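Long-range contact in endo-b-1,4-glucanase (Nasutitermes takasagoensis, PDB 1KS8), which probably cuts internal beta-1,4-glucosidic linkages in cellulose and related beta-glucans, as a family 9 glycoside hydrolase: residues Y273-I285 and I313-Y327. Residues are numbered along the deposited sequence; the frame is centred on the assembly and turned at random.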
ATOM      1  N   TYR A 273       3.517  -1.814  24.831  1.00 11.97           N
ATOM      2  CA  TYR A 273       3.173  -1.918  23.417  1.00 11.38           C
ATOM      3  C   TYR A 273       3.035  -3.383  23.017  1.00 11.65           C
ATOM      4  O   TYR A 273       2.136  -3.747  22.259  1.00 11.05           O
ATOM      5  CB  TYR A 273       4.245  -1.251  22.554  1.00 11.80           C
ATOM      6  CG  TYR A 273       4.438   0.224  22.829  1.00 11.72           C
ATOM      7  CD1 TYR A 273       3.380   1.125  22.703  1.00 12.38           C
ATOM      8  CD2 TYR A 273       5.686   0.721  23.206  1.00 11.60           C
ATOM      9  CE1 TYR A 273       3.562   2.487  22.945  1.00 13.46           C
ATOM     10  CE2 TYR A 273       5.877   2.077  23.449  1.00 12.32           C
ATOM     11  CZ  TYR A 273       4.813   2.953  23.316  1.00 12.80           C
ATOM     12  OH  TYR A 273       5.004   4.296  23.550  1.00 14.40           O
ATOM     13  N   LYS A 274       3.931  -4.220  23.534  1.00 10.94           N
ATOM     14  CA  LYS A 274       3.908  -5.644  23.230  1.00 10.89           C
ATOM     15  C   LYS A 274       2.625  -6.292  23.733  1.00  9.80           C
ATOM     16  O   LYS A 274       2.102  -7.206  23.097  1.00 10.65           O
ATOM     17  CB  LYS A 274       5.129  -6.338  23.842  1.00 10.78           C
ATOM     18  CG  LYS A 274       6.452  -5.756  23.371  1.00 10.81           C
ATOM     19  CD  LYS A 274       7.634  -6.428  24.048  1.00 12.32           C
ATOM     20  CE  LYS A 274       8.928  -5.702  23.724  1.00 13.50           C
ATOM     21  NZ  LYS A 274      10.091  -6.355  24.381  1.00 15.98           N
ATOM     22  N   ASP A 275       2.116  -5.820  24.871  1.00  9.94           N
ATOM     23  CA  ASP A 275       0.878  -6.361  25.426  1.00 10.27           C
ATOM     24  C   ASP A 275      -0.275  -6.093  24.462  1.00 11.11           C
ATOM     25  O   ASP A 275      -1.082  -6.977  24.178  1.00 11.86           O
ATOM     26  CB  ASP A 275       0.539  -5.717  26.780  1.00 11.56           C
ATOM     27  CG  ASP A 275       1.531  -6.066  27.873  1.00 12.67           C
ATOM     28  OD1 ASP A 275       2.048  -7.201  27.884  1.00 11.19           O
ATOM     29  OD2 ASP A 275       1.778  -5.202  28.742  1.00 13.79           O
ATOM     30  N   THR A 276      -0.352  -4.863  23.965  1.00 11.45           N
ATOM     31  CA  THR A 276      -1.425  -4.498  23.049  1.00 12.01           C
ATOM     32  C   THR A 276      -1.356  -5.302  21.754  1.00 11.73           C
ATOM     33  O   THR A 276      -2.388  -5.705  21.214  1.00 12.96           O
ATOM     34  CB  THR A 276      -1.391  -2.992  22.730  1.00 12.95           C
ATOM     35  OG1 THR A 276      -1.407  -2.247  23.956  1.00 14.45           O
ATOM     36  CG2 THR A 276      -2.604  -2.599  21.903  1.00 14.62           C
ATOM     37  N   VAL A 277      -0.146  -5.542  21.257  1.00 10.62           N
ATOM     38  CA  VAL A 277       0.029  -6.314  20.031  1.00 11.91           C
ATOM     39  C   VAL A 277      -0.417  -7.763  20.230  1.00 11.92           C
ATOM     40  O   VAL A 277      -1.163  -8.301  19.410  1.00 11.79           O
ATOM     41  CB  VAL A 277       1.503  -6.292  19.561  1.00 11.76           C
ATOM     42  CG1 VAL A 277       1.700  -7.258  18.397  1.00 13.25           C
ATOM     43  CG2 VAL A 277       1.885  -4.882  19.135  1.00 14.49           C
ATOM     44  N   GLN A 278       0.038  -8.392  21.314  1.00 11.95           N
ATOM     45  CA  GLN A 278      -0.334  -9.778  21.607  1.00 12.78           C
ATOM     46  C   GLN A 278      -1.842  -9.923  21.755  1.00 12.52           C
ATOM     47  O   GLN A 278      -2.437 -10.883  21.265  1.00 10.92           O
ATOM     48  CB  GLN A 278       0.334 -10.270  22.902  1.00 16.17           C
ATOM     49  CG  GLN A 278      -0.413 -11.449  23.552  1.00 20.39           C
ATOM     50  CD  GLN A 278       0.180 -11.912  24.876  1.00 20.96           C
ATOM     51  OE1 GLN A 278      -0.514 -12.523  25.696  1.00 16.62           O
ATOM     52  NE2 GLN A 278       1.463 -11.641  25.086  1.00 21.50           N
ATOM     53  N   SER A 279      -2.456  -8.974  22.450  1.00 12.34           N
ATOM     54  CA  SER A 279      -3.895  -9.012  22.663  1.00 13.52           C
ATOM     55  C   SER A 279      -4.641  -9.002  21.335  1.00 12.21           C
ATOM     56  O   SER A 279      -5.596  -9.756  21.142  1.00 12.28           O
ATOM     57  CB  SER A 279      -4.332  -7.816  23.508  1.00 15.33           C
ATOM     58  OG  SER A 279      -5.729  -7.847  23.740  1.00 21.08           O
ATOM     59  N   TYR A 280      -4.197  -8.147  20.418  1.00 11.41           N
ATOM     60  CA  TYR A 280      -4.831  -8.042  19.109  1.00 11.49           C
ATOM     61  C   TYR A 280      -4.639  -9.307  18.278  1.00 11.17           C
ATOM     62  O   TYR A 280      -5.597  -9.845  17.722  1.00 10.17           O
ATOM     63  CB  TYR A 280      -4.270  -6.839  18.346  1.00 12.96           C
ATOM     64  CG  TYR A 280      -4.797  -6.722  16.931  1.00 13.01           C
ATOM     65  CD1 TYR A 280      -6.153  -6.506  16.687  1.00 14.61           C
ATOM     66  CD2 TYR A 280      -3.940  -6.843  15.838  1.00 13.60           C
ATOM     67  CE1 TYR A 280      -6.645  -6.416  15.382  1.00 14.84           C
ATOM     68  CE2 TYR A 280      -4.421  -6.754  14.531  1.00 13.53           C
ATOM     69  CZ  TYR A 280      -5.772  -6.543  14.313  1.00 13.57           C
ATOM     70  OH  TYR A 280      -6.255  -6.472  13.024  1.00 18.56           O
ATOM     71  N   VAL A 281      -3.399  -9.777  18.184  1.00 10.42           N
ATOM     72  CA  VAL A 281      -3.121 -10.975  17.406  1.00 10.82           C
ATOM     73  C   VAL A 281      -3.856 -12.188  17.961  1.00 12.11           C
ATOM     74  O   VAL A 281      -4.452 -12.954  17.202  1.00 12.80           O
ATOM     75  CB  VAL A 281      -1.605 -11.270  17.352  1.00 11.29           C
ATOM     76  CG1 VAL A 281      -1.360 -12.595  16.641  1.00 11.69           C
ATOM     77  CG2 VAL A 281      -0.885 -10.144  16.613  1.00 11.02           C
ATOM     78  N   ASN A 282      -3.823 -12.365  19.279  1.00 12.33           N
ATOM     79  CA  ASN A 282      -4.504 -13.495  19.901  1.00 12.46           C
ATOM     80  C   ASN A 282      -5.988 -13.443  19.573  1.00 13.13           C
ATOM     81  O   ASN A 282      -6.612 -14.472  19.314  1.00 12.60           O
ATOM     82  CB  ASN A 282      -4.298 -13.478  21.418  1.00 12.97           C
ATOM     83  CG  ASN A 282      -2.875 -13.835  21.819  1.00 14.22           C
ATOM     84  OD1 ASN A 282      -2.488 -13.676  22.981  1.00 17.14           O
ATOM     85  ND2 ASN A 282      -2.092 -14.325  20.865  1.00 12.57           N
ATOM     86  N   TYR A 283      -6.551 -12.239  19.580  1.00 12.16           N
ATOM     87  CA  TYR A 283      -7.960 -12.058  19.260  1.00 12.52           C
ATOM     88  C   TYR A 283      -8.254 -12.512  17.833  1.00 12.06           C
ATOM     89  O   TYR A 283      -9.234 -13.211  17.583  1.00 12.21           O
ATOM     90  CB  TYR A 283      -8.367 -10.591  19.404  1.00 12.58           C
ATOM     91  CG  TYR A 283      -9.734 -10.323  18.825  1.00 14.31           C
ATOM     92  CD1 TYR A 283     -10.881 -10.804  19.453  1.00 16.62           C
ATOM     93  CD2 TYR A 283      -9.876  -9.662  17.606  1.00 15.34           C
ATOM     94  CE1 TYR A 283     -12.135 -10.643  18.879  1.00 18.43           C
ATOM     95  CE2 TYR A 283     -11.128  -9.494  17.021  1.00 17.41           C
ATOM     96  CZ  TYR A 283     -12.251  -9.990  17.662  1.00 18.92           C
ATOM     97  OH  TYR A 283     -13.487  -9.855  17.076  1.00 21.26           O
ATOM     98  N   LEU A 284      -7.409 -12.100  16.893  1.00 11.14           N
ATOM     99  CA  LEU A 284      -7.603 -12.483  15.500  1.00 10.84           C
ATOM    100  C   LEU A 284      -7.565 -13.996  15.331  1.00 11.21           C
ATOM    101  O   LEU A 284      -8.432 -14.579  14.685  1.00 11.18           O
ATOM    102  CB  LEU A 284      -6.524 -11.854  14.613  1.00 10.56           C
ATOM    103  CG  LEU A 284      -6.546 -10.336  14.421  1.00 10.23           C
ATOM    104  CD1 LEU A 284      -5.371  -9.935  13.541  1.00 11.74           C
ATOM    105  CD2 LEU A 284      -7.868  -9.902  13.787  1.00 11.34           C
ATOM    106  N   ILE A 285      -6.553 -14.626  15.916  1.00 12.00           N
ATOM    107  CA  ILE A 285      -6.390 -16.070  15.815  1.00 12.78           C
ATOM    108  C   ILE A 285      -7.507 -16.859  16.489  1.00 13.33           C
ATOM    109  O   ILE A 285      -8.060 -17.795  15.909  1.00 13.40           O
ATOM    110  CB  ILE A 285      -5.039 -16.511  16.428  1.00 12.80           C
ATOM    111  CG1 ILE A 285      -3.890 -15.906  15.619  1.00 13.86           C
ATOM    112  CG2 ILE A 285      -4.944 -18.034  16.464  1.00 11.87           C
ATOM    113  CD1 ILE A 285      -2.509 -16.251  16.135  1.00 15.09           C
ATOM    114  N   ILE A 313       1.161  -8.106  10.345  1.00  8.45           N
ATOM    115  CA  ILE A 313       1.270  -7.664  11.731  1.00  8.64           C
ATOM    116  C   ILE A 313       1.730  -8.848  12.579  1.00  8.79           C
ATOM    117  O   ILE A 313       2.546  -8.691  13.485  1.00  9.82           O
ATOM    118  CB  ILE A 313      -0.083  -7.126  12.263  1.00  9.51           C
ATOM    119  CG1 ILE A 313      -0.379  -5.762  11.629  1.00 11.14           C
ATOM    120  CG2 ILE A 313      -0.047  -7.001  13.788  1.00 10.66           C
ATOM    121  CD1 ILE A 313       0.646  -4.678  11.957  1.00 13.15           C
ATOM    122  N   MET A 314       1.219 -10.035  12.270  1.00  9.33           N
ATOM    123  CA  MET A 314       1.599 -11.235  13.010  1.00  9.65           C
ATOM    124  C   MET A 314       3.075 -11.557  12.807  1.00 10.26           C
ATOM    125  O   MET A 314       3.769 -11.945  13.749  1.00 10.65           O
ATOM    126  CB  MET A 314       0.749 -12.425  12.569  1.00 10.04           C
ATOM    127  CG  MET A 314      -0.692 -12.339  13.023  1.00 10.63           C
ATOM    128  SD  MET A 314      -1.630 -13.793  12.540  1.00 12.28           S
ATOM    129  CE  MET A 314      -3.300 -13.178  12.724  1.00 12.10           C
ATOM    130  N   LEU A 315       3.553 -11.401  11.576  1.00  9.97           N
ATOM    131  CA  LEU A 315       4.952 -11.671  11.273  1.00  9.97           C
ATOM    132  C   LEU A 315       5.854 -10.663  11.985  1.00 10.74           C
ATOM    133  O   LEU A 315       6.942 -11.012  12.455  1.00 11.45           O
ATOM    134  CB  LEU A 315       5.170 -11.637   9.758  1.00 10.62           C
ATOM    135  CG  LEU A 315       4.545 -12.848   9.053  1.00 10.00           C
ATOM    136  CD1 LEU A 315       4.369 -12.573   7.565  1.00 11.27           C
ATOM    137  CD2 LEU A 315       5.422 -14.069   9.280  1.00 11.43           C
ATOM    138  N   GLU A 316       5.396  -9.418  12.082  1.00 11.41           N
ATOM    139  CA  GLU A 316       6.168  -8.384  12.766  1.00 11.64           C
ATOM    140  C   GLU A 316       6.171  -8.670  14.264  1.00 12.35           C
ATOM    141  O   GLU A 316       7.174  -8.452  14.948  1.00 13.03           O
ATOM    142  CB  GLU A 316       5.567  -7.000  12.494  1.00 10.63           C
ATOM    143  CG  GLU A 316       5.950  -6.423  11.139  1.00 12.09           C
ATOM    144  CD  GLU A 316       7.361  -5.868  11.126  1.00 13.97           C
ATOM    145  OE1 GLU A 316       7.947  -5.734  10.032  1.00 12.37           O
ATOM    146  OE2 GLU A 316       7.883  -5.552  12.216  1.00 17.60           O
ATOM    147  N   ALA A 317       5.046  -9.162  14.771  1.00 11.62           N
ATOM    148  CA  ALA A 317       4.925  -9.490  16.188  1.00 11.73           C
ATOM    149  C   ALA A 317       5.861 -10.642  16.536  1.00 12.15           C
ATOM    150  O   ALA A 317       6.489 -10.645  17.598  1.00 12.74           O
ATOM    151  CB  ALA A 317       3.490  -9.865  16.517  1.00 12.21           C
ATOM    152  N   ALA A 318       5.952 -11.622  15.640  1.00 12.28           N
ATOM    153  CA  ALA A 318       6.819 -12.772  15.863  1.00 13.79           C
ATOM    154  C   ALA A 318       8.269 -12.324  16.019  1.00 15.27           C
ATOM    155  O   ALA A 318       9.028 -12.911  16.793  1.00 15.16           O
ATOM    156  CB  ALA A 318       6.693 -13.761  14.706  1.00 13.37           C
ATOM    157  N   GLU A 319       8.653 -11.280  15.288  1.00 15.74           N
ATOM    158  CA  GLU A 319      10.014 -10.761  15.365  1.00 17.42           C
ATOM    159  C   GLU A 319      10.306 -10.170  16.742  1.00 17.68           C
ATOM    160  O   GLU A 319      11.464 -10.073  17.145  1.00 18.81           O
ATOM    161  CB  GLU A 319      10.244  -9.700  14.284  1.00 17.48           C
ATOM    162  CG  GLU A 319      10.222 -10.265  12.875  1.00 18.72           C
ATOM    163  CD  GLU A 319      11.333 -11.274  12.636  1.00 20.99           C
ATOM    164  OE1 GLU A 319      11.118 -12.229  11.864  1.00 19.65           O
ATOM    165  OE2 GLU A 319      12.428 -11.108  13.216  1.00 23.74           O
ATOM    166  N   LEU A 320       9.254  -9.773  17.454  1.00 18.05           N
ATOM    167  CA  LEU A 320       9.395  -9.206  18.794  1.00 18.64           C
ATOM    168  C   LEU A 320       9.591 -10.331  19.804  1.00 18.46           C
ATOM    169  O   LEU A 320       9.876 -10.087  20.977  1.00 18.56           O
ATOM    170  CB  LEU A 320       8.143  -8.410  19.178  1.00 18.70           C
ATOM    171  CG  LEU A 320       7.810  -7.136  18.401  1.00 19.78           C
ATOM    172  CD1 LEU A 320       6.454  -6.608  18.849  1.00 20.65           C
ATOM    173  CD2 LEU A 320       8.890  -6.092  18.628  1.00 20.99           C
ATOM    174  N   GLY A 321       9.432 -11.566  19.337  1.00 17.43           N
ATOM    175  CA  GLY A 321       9.582 -12.711  20.214  1.00 16.80           C
ATOM    176  C   GLY A 321       8.252 -13.169  20.780  1.00 15.51           C
ATOM    177  O   GLY A 321       8.211 -13.983  21.702  1.00 16.75           O
ATOM    178  N   LEU A 322       7.160 -12.641  20.233  1.00 15.66           N
ATOM    179  CA  LEU A 322       5.822 -13.008  20.684  1.00 16.28           C
ATOM    180  C   LEU A 322       5.324 -14.239  19.935  1.00 16.27           C
ATOM    181  O   LEU A 322       5.153 -14.196  18.713  1.00 16.45           O
ATOM    182  CB  LEU A 322       4.842 -11.853  20.450  1.00 17.84           C
ATOM    183  CG  LEU A 322       5.020 -10.582  21.284  1.00 19.10           C
ATOM    184  CD1 LEU A 322       4.106  -9.488  20.752  1.00 20.17           C
ATOM    185  CD2 LEU A 322       4.711 -10.878  22.746  1.00 20.32           C
ATOM    186  N   SER A 323       5.094 -15.327  20.670  1.00 16.23           N
ATOM    187  CA  SER A 323       4.604 -16.586  20.101  1.00 16.35           C
ATOM    188  C   SER A 323       5.036 -16.725  18.648  1.00 15.04           C
ATOM    189  O   SER A 323       4.213 -16.981  17.770  1.00 14.90           O
ATOM    190  CB  SER A 323       3.075 -16.634  20.177  1.00 17.17           C
ATOM    191  OG  SER A 323       2.613 -16.341  21.483  1.00 22.89           O
ATOM    192  N   ALA A 324       6.331 -16.561  18.406  1.00 15.30           N
ATOM    193  CA  ALA A 324       6.887 -16.610  17.059  1.00 14.20           C
ATOM    194  C   ALA A 324       6.404 -17.745  16.165  1.00 14.84           C
ATOM    195  O   ALA A 324       5.929 -17.502  15.057  1.00 13.58           O
ATOM    196  CB  ALA A 324       8.406 -16.625  17.133  1.00 14.05           C
ATOM    197  N   SER A 325       6.525 -18.982  16.634  1.00 15.08           N
ATOM    198  CA  SER A 325       6.106 -20.130  15.836  1.00 15.51           C
ATOM    199  C   SER A 325       4.630 -20.122  15.455  1.00 15.33           C
ATOM    200  O   SER A 325       4.287 -20.287  14.282  1.00 14.31           O
ATOM    201  CB  SER A 325       6.438 -21.431  16.572  1.00 18.64           C
ATOM    202  OG  SER A 325       7.840 -21.594  16.690  1.00 22.94           O
ATOM    203  N   SER A 326       3.758 -19.928  16.438  1.00 13.66           N
ATOM    204  CA  SER A 326       2.324 -19.922  16.177  1.00 14.46           C
ATOM    205  C   SER A 326       1.878 -18.728  15.339  1.00 13.12           C
ATOM    206  O   SER A 326       1.027 -18.864  14.461  1.00 13.19           O
ATOM    207  CB  SER A 326       1.541 -19.961  17.497  1.00 16.86           C
ATOM    208  OG  SER A 326       1.839 -18.845  18.315  1.00 22.20           O
ATOM    209  N   TYR A 327       2.454 -17.560  15.605  1.00 12.54           N
ATOM    210  CA  TYR A 327       2.101 -16.356  14.858  1.00 11.67           C
ATOM    211  C   TYR A 327       2.530 -16.475  13.397  1.00 11.79           C
ATOM    212  O   TYR A 327       1.779 -16.119  12.487  1.00 10.85           O
ATOM    213  CB  TYR A 327       2.757 -15.128  15.496  1.00 11.89           C
ATOM    214  CG  TYR A 327       2.055 -14.607  16.735  1.00 12.72           C
ATOM    215  CD1 TYR A 327       1.055 -15.349  17.373  1.00 12.93           C
ATOM    216  CD2 TYR A 327       2.398 -13.369  17.274  1.00 12.97           C
ATOM    217  CE1 TYR A 327       0.417 -14.865  18.517  1.00 13.51           C
ATOM    218  CE2 TYR A 327       1.769 -12.878  18.413  1.00 13.80           C
ATOM    219  CZ  TYR A 327       0.783 -13.627  19.029  1.00 13.59           C
ATOM    220  OH  TYR A 327       0.168 -13.130  20.155  1.00 14.46           O
TER
HETATM  221  O   HOH W   1      10.614  -7.801  22.138  1.00 29.90           O
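Leu322 lays CD1 3.8 Å from Lys274 O and 4.0 Å from Val277 CG1. The Lys274 side chain, extended beyond CG, is long enough to reach a water that takes a hydrogen bond from Lys274 NZ and gives one to Leu320 O, each 2.7 Å long. Gly321, next in the chain, has positive phi in a Schellman motif. The same Val277 methyl, set anti to the backbone N (chi1 172°), meets Ala317 CB at 3.7 Å; the methyl-sized side chain of Ala317 lets the branched valine rest against it. Gln278 crosses the Tyr327 side chain at about a right angle, its CG near the hydroxyl. Val281 is a knob seated among Ile313, Met314, Ala317 and Tyr327, and its branching serves two neighbours: CG2 faces Ile313, while CG1 stands over the middle of the Tyr327 ring in a CH-pi contact, 3.4 Å from the centroid. Ser323 CB covers part of the opposite face. Tyr327 is the returning knob, among Gln278, Val281, Asn282 and Ile285. The amide of Asn282 suits the ring's polar end, bringing ND2 to the edge, in plane, 2.7 Å from Tyr327 OH. Leu284 and Ile285 receive Met314 CE, whose extended, flexible chain reaches them, and Ile285 CD1 touches Tyr327 obliquely. Helix 273-285 runs at 134° to helix 313-319 and packs by knobs-into-holes against both helices flanking the turn, within the (alpha/alpha)6 barrel of family 9 glycoside hydrolases.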